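Long-range contacts in beta-galacturonidase (Eisenbergiella tayi, PDB 6NCW), which probably hydrolyses beta-linked galacturonides, as a family 2 glycoside hydrolase that may also act on beta-glucuronides: residues L339-M344 / T383-E388; E332-R337 / D355-M360. All blocks are in the same frame, centred on the assembly; numbering follows the deposited sequence.

Contact 1 (L339-M344 / T383-E388); sequences LSEENM and TEYGRE
An extended side chain carries the carboxylate of Glu341 across to Thr383: CG stands opposite the backbone N (chi1 -176°) and the next bond is trans as well. Tyr385 has much the same first torsion (172°), which swings its ring toward the end of the short helix 341-344. There Tyr385 OH donates to Met344 O at 2.7 Å. The hydroxyl sits above the plane of that carbonyl, 40° out of it, while Met344 C itself lies at the ring edge, in its plane. Met344 CB adds an apolar touch to Tyr385 CE2 at 3.8 Å, and the bent end of the same side chain brings CE against the backbone of Gly386.

At the start of the short helix, Glu341 OE1 comes to 3.4 Å from Thr383 CG2. Glu341 OE2 accepts from a water at 2.7 Å, and this water accepts in turn from Tyr385 N; Arg345 pairs with the same oxygen in a salt bridge. Thr383 is the N-cap of helix 384-400, its OG1 taking Gly386 N at 2.9 Å and also bonding Ala380 O. Ser340 and Asn343 close a capping box on the facing helix. The whole short helix, from Glu341 to Met344, thus lies against the first turn of helix 384-400, beyond the C-terminal ends of barrel strands 329-333 and 370-374, with Phe349 of helix 349-364 packing on Met344.

Contact 2 (E332-R337 / D355-M360); sequences EENHAR and DCIREM
The amide of Asn334 meets Ile357 at a slant: Ile357 CG1 lies 3.8 Å from Asn334 CB and, on the amino side of the group, Ile357 CD1 lies 3.8 Å from Asn334 ND2. Glu332 and Met360 run past each other in opposite directions, with Glu332 OE2 3.7 Å from Met360 CG. Outside partners hold both polar ends: Leu376 N engages the amide oxygen of Asn334, which helps fix its rotation, while Glu332 OE2 bonds His364 and its twin oxygen takes Asn315 N. The imidazole of His335 leads away toward Asn93 and Tyr132, leaving its CB beside Cys356 SG.

The polar link across the contact is a backbone-to-thiol bond. His335 N donates to Cys356 SG at 3.4 Å with an N-H...S angle of 156°, an ordinary length for a sulfur acceptor, and fairly straight. Cys356 can offer the sulfur because SG stands opposite its own backbone N (chi1 179°), pointing from helix 349-364 into the loop. A second sulfur, Met360 SD, rests 3.7 Å from Glu333 O, and its methyl reaches Asn334 CB at 4.1 Å.

Sulfur and aliphatic groups therefore seat the helix against the end of barrel strand 329-333, while Glu333 turns away from this sulfur-lined seat to bond His312 and pair with Arg309, so that it probably orients a galacturonate-binding histidine from the second shell.

From the N terminus, the chain leaves barrel strand 329-333 through 332-337, goes almost at once into 339-344, then along helix 349-364, back through strand 370-374 and into helix 384-400. Contact 2 closes the tighter loop, where 355-360 returns to the strand end; contact 1 closes a wider one. The loops cross: 339-344 falls inside the loop of contact 2, while its partner 383-388 lies beyond 355-360. Their centres are about 17 Å apart. Contact 2 joins strand 329-333 to the helix that follows, 349-364; contact 1 joins that unit's loop helix to helix 384-400 of the next; the connection between them carries Arg337 of the galacturonate site.

Contact 1 (L339-M344 / T383-E388)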
ATOM      1  N   LEU A 339      10.489  -2.596  32.782  1.00 25.60           N
ATOM      2  CA  LEU A 339      10.374  -3.743  33.668  1.00 24.20           C
ATOM      3  C   LEU A 339       9.654  -3.325  34.943  1.00 26.73           C
ATOM      4  O   LEU A 339      10.005  -2.316  35.565  1.00 23.22           O
ATOM      5  CB  LEU A 339      11.751  -4.331  33.972  1.00 21.91           C
ATOM      6  CG  LEU A 339      12.464  -4.865  32.716  1.00 26.24           C
ATOM      7  CD1 LEU A 339      13.902  -5.231  33.008  1.00 20.02           C
ATOM      8  CD2 LEU A 339      11.728  -6.063  32.119  1.00 19.39           C
ATOM      9  N   SER A 340       8.629  -4.090  35.309  1.00 26.36           N
ATOM     10  CA  SER A 340       7.897  -3.852  36.540  1.00 26.88           C
ATOM     11  C   SER A 340       8.773  -4.161  37.757  1.00 30.47           C
ATOM     12  O   SER A 340       9.849  -4.771  37.663  1.00 26.73           O
ATOM     13  CB  SER A 340       6.634  -4.710  36.581  1.00 30.92           C
ATOM     14  OG  SER A 340       6.985  -6.098  36.574  1.00 28.09           O
ATOM     15  N   GLU A 341       8.290  -3.721  38.920  1.00 30.34           N
ATOM     16  CA  GLU A 341       8.924  -4.094  40.177  1.00 31.28           C
ATOM     17  C   GLU A 341       9.061  -5.615  40.291  1.00 31.95           C
ATOM     18  O   GLU A 341      10.130  -6.129  40.654  1.00 31.83           O
ATOM     19  CB  GLU A 341       8.116  -3.516  41.344  1.00 29.37           C
ATOM     20  CG  GLU A 341       8.747  -3.775  42.684  1.00 29.78           C
ATOM     21  CD  GLU A 341       7.884  -3.324  43.862  1.00 32.06           C
ATOM     22  OE1 GLU A 341       6.853  -2.637  43.661  1.00 34.27           O
ATOM     23  OE2 GLU A 341       8.260  -3.663  45.003  1.00 32.55           O
ATOM     24  N   GLU A 342       7.996  -6.350  39.946  1.00 31.12           N
ATOM     25  CA  GLU A 342       8.058  -7.809  39.963  1.00 29.57           C
ATOM     26  C   GLU A 342       9.085  -8.343  38.965  1.00 30.30           C
ATOM     27  O   GLU A 342       9.811  -9.293  39.275  1.00 28.99           O
ATOM     28  CB  GLU A 342       6.674  -8.402  39.684  1.00 27.39           C
ATOM     29  CG  GLU A 342       6.675  -9.926  39.490  1.00 38.12           C
ATOM     30  CD  GLU A 342       5.282 -10.499  39.189  1.00 54.14           C
ATOM     31  OE1 GLU A 342       4.649 -11.038  40.122  1.00 64.09           O
ATOM     32  OE2 GLU A 342       4.812 -10.403  38.028  1.00 54.79           O
ATOM     33  N   ASN A 343       9.168  -7.747  37.764  1.00 30.34           N
ATOM     34  CA  ASN A 343      10.208  -8.152  36.814  1.00 29.22           C
ATOM     35  C   ASN A 343      11.598  -7.958  37.398  1.00 28.45           C
ATOM     36  O   ASN A 343      12.472  -8.813  37.242  1.00 27.82           O
ATOM     37  CB  ASN A 343      10.104  -7.364  35.511  1.00 25.46           C
ATOM     38  CG  ASN A 343       8.859  -7.697  34.724  1.00 33.42           C
ATOM     39  OD1 ASN A 343       8.324  -6.848  34.002  1.00 33.79           O
ATOM     40  ND2 ASN A 343       8.376  -8.923  34.872  1.00 30.45           N
ATOM     41  N   MET A 344      11.826  -6.824  38.051  1.00 29.74           N
ATOM     42  CA  MET A 344      13.131  -6.494  38.597  1.00 27.97           C
ATOM     43  C   MET A 344      13.508  -7.355  39.793  1.00 30.11           C
ATOM     44  O   MET A 344      14.668  -7.322  40.221  1.00 29.41           O
ATOM     45  CB  MET A 344      13.157  -5.013  38.997  1.00 29.16           C
ATOM     46  CG  MET A 344      12.869  -4.051  37.852  1.00 27.85           C
ATOM     47  SD  MET A 344      12.684  -2.357  38.442  1.00 28.80           S
ATOM     48  CE  MET A 344      14.386  -2.017  38.865  1.00 25.71           C
ATOM     49  N   THR A 383       9.103   2.940  43.074  1.00 25.41           N
ATOM     50  CA  THR A 383       8.986   1.967  44.148  1.00 28.03           C
ATOM     51  C   THR A 383      10.277   1.920  44.958  1.00 27.50           C
ATOM     52  O   THR A 383      11.360   2.224  44.459  1.00 24.26           O
ATOM     53  CB  THR A 383       8.693   0.564  43.605  1.00 30.20           C
ATOM     54  OG1 THR A 383       9.819   0.123  42.820  1.00 25.78           O
ATOM     55  CG2 THR A 383       7.413   0.568  42.753  1.00 28.02           C
ATOM     56  N   GLU A 384      10.154   1.500  46.218  1.00 27.03           N
ATOM     57  CA  GLU A 384      11.331   1.385  47.068  1.00 28.83           C
ATOM     58  C   GLU A 384      12.316   0.349  46.523  1.00 27.76           C
ATOM     59  O   GLU A 384      13.528   0.598  46.476  1.00 28.22           O
ATOM     60  CB  GLU A 384      10.917   1.046  48.499  1.00 31.50           C
ATOM     61  CG  GLU A 384      12.052   0.422  49.342  1.00 34.19           C
ATOM     62  CD  GLU A 384      13.283   1.329  49.447  1.00 39.96           C
ATOM     63  OE1 GLU A 384      13.108   2.569  49.375  1.00 34.49           O
ATOM     64  OE2 GLU A 384      14.417   0.795  49.588  1.00 37.33           O
ATOM     65  N   TYR A 385      11.819  -0.828  46.116  1.00 29.66           N
ATOM     66  CA  TYR A 385      12.739  -1.841  45.604  1.00 28.01           C
ATOM     67  C   TYR A 385      13.356  -1.389  44.285  1.00 30.97           C
ATOM     68  O   TYR A 385      14.553  -1.610  44.040  1.00 29.92           O
ATOM     69  CB  TYR A 385      12.051  -3.201  45.441  1.00 25.61           C
ATOM     70  CG  TYR A 385      12.967  -4.176  44.724  1.00 31.20           C
ATOM     71  CD1 TYR A 385      14.154  -4.610  45.323  1.00 32.25           C
ATOM     72  CD2 TYR A 385      12.689  -4.608  43.423  1.00 32.14           C
ATOM     73  CE1 TYR A 385      15.026  -5.477  44.659  1.00 35.89           C
ATOM     74  CE2 TYR A 385      13.550  -5.472  42.749  1.00 33.08           C
ATOM     75  CZ  TYR A 385      14.720  -5.905  43.374  1.00 36.54           C
ATOM     76  OH  TYR A 385      15.580  -6.757  42.721  1.00 30.96           O
ATOM     77  N   GLY A 386      12.565  -0.722  43.439  1.00 29.79           N
ATOM     78  CA  GLY A 386      13.126  -0.100  42.248  1.00 26.00           C
ATOM     79  C   GLY A 386      14.246   0.865  42.583  1.00 25.64           C
ATOM     80  O   GLY A 386      15.323   0.813  41.984  1.00 30.30           O
ATOM     81  N   ARG A 387      14.015   1.742  43.569  1.00 24.58           N
ATOM     82  CA  ARG A 387      15.021   2.737  43.949  1.00 29.02           C
ATOM     83  C   ARG A 387      16.335   2.077  44.366  1.00 29.18           C
ATOM     84  O   ARG A 387      17.416   2.582  44.045  1.00 27.92           O
ATOM     85  CB  ARG A 387      14.476   3.619  45.082  1.00 30.54           C
ATOM     86  CG  ARG A 387      15.409   4.727  45.562  1.00 29.59           C
ATOM     87  CD  ARG A 387      15.268   4.956  47.074  1.00 31.66           C
ATOM     88  NE  ARG A 387      15.494   3.725  47.853  1.00 30.86           N
ATOM     89  CZ  ARG A 387      16.688   3.181  48.093  1.00 35.41           C
ATOM     90  NH1 ARG A 387      17.789   3.743  47.611  1.00 31.31           N
ATOM     91  NH2 ARG A 387      16.785   2.061  48.801  1.00 34.28           N
ATOM     92  N   GLU A 388      16.261   0.948  45.083  1.00 27.38           N
ATOM     93  CA  GLU A 388      17.476   0.243  45.486  1.00 31.15           C
ATOM     94  C   GLU A 388      18.283  -0.190  44.270  1.00 28.21           C
ATOM     95  O   GLU A 388      19.508  -0.047  44.248  1.00 28.19           O
ATOM     96  CB  GLU A 388      17.121  -0.964  46.369  1.00 29.52           C
ATOM     97  CG  GLU A 388      18.291  -1.933  46.662  1.00 35.80           C
ATOM     98  CD  GLU A 388      17.824  -3.209  47.371  1.00 33.45           C
ATOM     99  OE1 GLU A 388      17.305  -3.119  48.504  1.00 35.05           O
ATOM    100  OE2 GLU A 388      17.951  -4.306  46.784  1.00 40.18           O
TER
HETATM  101  O   HOH W   1       9.154  -1.679  46.637  1.00 30.54           O

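Contact 2 (E332-R337 / D355-M360)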
ATOM      1  N   GLU A 332      24.065   6.283  25.472  1.00 18.60           N
ATOM      2  CA  GLU A 332      24.034   4.828  25.488  1.00 16.62           C
ATOM      3  C   GLU A 332      23.508   4.353  26.837  1.00 18.02           C
ATOM      4  O   GLU A 332      23.866   4.909  27.876  1.00 21.04           O
ATOM      5  CB  GLU A 332      25.414   4.218  25.191  1.00 20.35           C
ATOM      6  CG  GLU A 332      25.373   2.695  25.088  1.00 18.60           C
ATOM      7  CD  GLU A 332      26.622   2.047  24.470  1.00 24.75           C
ATOM      8  OE1 GLU A 332      26.496   1.424  23.386  1.00 24.22           O
ATOM      9  OE2 GLU A 332      27.724   2.134  25.066  1.00 24.06           O
ATOM     10  N   GLU A 333      22.628   3.349  26.827  1.00 17.61           N
ATOM     11  CA  GLU A 333      22.050   2.846  28.070  1.00 20.64           C
ATOM     12  C   GLU A 333      22.212   1.332  28.176  1.00 20.66           C
ATOM     13  O   GLU A 333      22.448   0.646  27.181  1.00 20.19           O
ATOM     14  CB  GLU A 333      20.562   3.233  28.206  1.00 18.53           C
ATOM     15  CG  GLU A 333      19.633   2.771  27.068  1.00 20.40           C
ATOM     16  CD  GLU A 333      18.254   3.421  27.185  1.00 24.15           C
ATOM     17  OE1 GLU A 333      17.246   2.806  26.755  1.00 22.53           O
ATOM     18  OE2 GLU A 333      18.189   4.565  27.704  1.00 20.51           O
ATOM     19  N   ASN A 334      22.097   0.816  29.406  1.00 18.93           N
ATOM     20  CA  ASN A 334      22.131  -0.623  29.613  1.00 21.35           C
ATOM     21  C   ASN A 334      20.837  -1.258  29.096  1.00 20.42           C
ATOM     22  O   ASN A 334      19.869  -0.573  28.754  1.00 20.27           O
ATOM     23  CB  ASN A 334      22.379  -0.974  31.090  1.00 20.70           C
ATOM     24  CG  ASN A 334      21.194  -0.672  32.021  1.00 24.06           C
ATOM     25  OD1 ASN A 334      20.331   0.168  31.750  1.00 25.99           O
ATOM     26  ND2 ASN A 334      21.174  -1.360  33.152  1.00 26.87           N
ATOM     27  N   HIS A 335      20.843  -2.583  29.002  1.00 20.24           N
ATOM     28  CA  HIS A 335      19.731  -3.286  28.374  1.00 21.88           C
ATOM     29  C   HIS A 335      18.609  -3.475  29.389  1.00 22.84           C
ATOM     30  O   HIS A 335      18.686  -4.350  30.254  1.00 21.42           O
ATOM     31  CB  HIS A 335      20.174  -4.625  27.804  1.00 19.44           C
ATOM     32  CG  HIS A 335      19.037  -5.421  27.250  1.00 20.14           C
ATOM     33  ND1 HIS A 335      19.057  -6.794  27.157  1.00 22.07           N
ATOM     34  CD2 HIS A 335      17.828  -5.030  26.780  1.00 16.77           C
ATOM     35  CE1 HIS A 335      17.912  -7.216  26.637  1.00 23.05           C
ATOM     36  NE2 HIS A 335      17.149  -6.162  26.399  1.00 20.44           N
ATOM     37  N   ALA A 336      17.562  -2.653  29.278  1.00 21.33           N
ATOM     38  CA  ALA A 336      16.362  -2.764  30.101  1.00 20.39           C
ATOM     39  C   ALA A 336      15.267  -1.884  29.500  1.00 24.29           C
ATOM     40  O   ALA A 336      15.548  -0.757  29.081  1.00 25.56           O
ATOM     41  CB  ALA A 336      16.648  -2.336  31.543  1.00 18.43           C
ATOM     42  N   ARG A 337      14.024  -2.376  29.478  1.00 22.85           N
ATOM     43  CA  ARG A 337      12.905  -1.531  29.047  1.00 22.48           C
ATOM     44  C   ARG A 337      11.608  -1.933  29.741  1.00 21.50           C
ATOM     45  O   ARG A 337      11.104  -3.044  29.526  1.00 21.42           O
ATOM     46  CB  ARG A 337      12.711  -1.579  27.527  1.00 20.45           C
ATOM     47  CG  ARG A 337      11.540  -0.712  27.049  1.00 19.45           C
ATOM     48  CD  ARG A 337      10.622  -1.385  25.945  1.00 18.09           C
ATOM     49  NE  ARG A 337       9.384  -0.610  25.870  1.00 22.60           N
ATOM     50  CZ  ARG A 337       8.349  -0.749  26.699  1.00 22.84           C
ATOM     51  NH1 ARG A 337       8.343  -1.691  27.639  1.00 19.79           N
ATOM     52  NH2 ARG A 337       7.304   0.054  26.571  1.00 24.59           N
ATOM     53  N   ASP A 355      26.240  -7.123  34.953  1.00 24.48           N
ATOM     54  CA  ASP A 355      27.077  -7.657  33.877  1.00 25.85           C
ATOM     55  C   ASP A 355      27.006  -6.783  32.623  1.00 29.49           C
ATOM     56  O   ASP A 355      28.031  -6.498  31.989  1.00 30.06           O
ATOM     57  CB  ASP A 355      26.665  -9.090  33.547  1.00 28.37           C
ATOM     58  CG  ASP A 355      27.087 -10.091  34.621  1.00 32.56           C
ATOM     59  OD1 ASP A 355      27.961  -9.762  35.446  1.00 31.14           O
ATOM     60  OD2 ASP A 355      26.545 -11.216  34.625  1.00 33.27           O
ATOM     61  N   CYS A 356      25.796  -6.378  32.229  1.00 30.62           N
ATOM     62  CA  CYS A 356      25.653  -5.528  31.049  1.00 30.04           C
ATOM     63  C   CYS A 356      26.389  -4.207  31.239  1.00 23.48           C
ATOM     64  O   CYS A 356      27.135  -3.767  30.360  1.00 24.11           O
ATOM     65  CB  CYS A 356      24.171  -5.286  30.745  1.00 23.59           C
ATOM     66  SG  CYS A 356      23.840  -4.207  29.283  1.00 27.62           S
ATOM     67  N   ILE A 357      26.195  -3.567  32.388  1.00 22.17           N
ATOM     68  CA  ILE A 357      26.866  -2.296  32.644  1.00 21.48           C
ATOM     69  C   ILE A 357      28.388  -2.467  32.618  1.00 25.77           C
ATOM     70  O   ILE A 357      29.110  -1.684  31.988  1.00 25.23           O
ATOM     71  CB  ILE A 357      26.385  -1.717  33.979  1.00 26.65           C
ATOM     72  CG1 ILE A 357      24.887  -1.372  33.883  1.00 25.04           C
ATOM     73  CG2 ILE A 357      27.249  -0.500  34.386  1.00 24.05           C
ATOM     74  CD1 ILE A 357      24.387  -0.642  35.112  1.00 21.39           C
ATOM     75  N   ARG A 358      28.903  -3.482  33.320  1.00 25.56           N
ATOM     76  CA  ARG A 358      30.353  -3.691  33.349  1.00 25.16           C
ATOM     77  C   ARG A 358      30.909  -3.869  31.944  1.00 24.56           C
ATOM     78  O   ARG A 358      31.894  -3.220  31.565  1.00 24.01           O
ATOM     79  CB  ARG A 358      30.697  -4.903  34.208  1.00 26.53           C
ATOM     80  CG  ARG A 358      30.748  -4.603  35.693  1.00 29.84           C
ATOM     81  CD  ARG A 358      31.182  -5.840  36.477  1.00 40.95           C
ATOM     82  NE  ARG A 358      30.121  -6.840  36.500  1.00 39.77           N
ATOM     83  CZ  ARG A 358      29.192  -6.913  37.451  1.00 39.16           C
ATOM     84  NH1 ARG A 358      29.205  -6.053  38.468  1.00 34.73           N
ATOM     85  NH2 ARG A 358      28.255  -7.851  37.387  1.00 39.55           N
ATOM     86  N   GLU A 359      30.277  -4.737  31.148  1.00 23.27           N
ATOM     87  CA  GLU A 359      30.781  -5.016  29.810  1.00 22.64           C
ATOM     88  C   GLU A 359      30.644  -3.807  28.895  1.00 24.91           C
ATOM     89  O   GLU A 359      31.559  -3.512  28.114  1.00 23.46           O
ATOM     90  CB  GLU A 359      30.061  -6.229  29.239  1.00 24.82           C
ATOM     91  CG  GLU A 359      30.441  -7.530  29.962  1.00 24.26           C
ATOM     92  CD  GLU A 359      29.608  -8.711  29.476  1.00 28.87           C
ATOM     93  OE1 GLU A 359      30.002  -9.864  29.714  1.00 29.12           O
ATOM     94  OE2 GLU A 359      28.557  -8.481  28.840  1.00 29.81           O
ATOM     95  N   MET A 360      29.522  -3.080  29.012  1.00 23.13           N
ATOM     96  CA  MET A 360      29.278  -1.903  28.184  1.00 24.08           C
ATOM     97  C   MET A 360      30.335  -0.827  28.417  1.00 21.23           C
ATOM     98  O   MET A 360      30.943  -0.325  27.468  1.00 24.09           O
ATOM     99  CB  MET A 360      27.866  -1.376  28.469  1.00 24.27           C
ATOM    100  CG  MET A 360      27.573   0.055  28.092  1.00 28.64           C
ATOM    101  SD  MET A 360      25.861   0.527  28.553  1.00 28.48           S
ATOM    102  CE  MET A 360      25.966   0.901  30.306  1.00 27.35           C
TER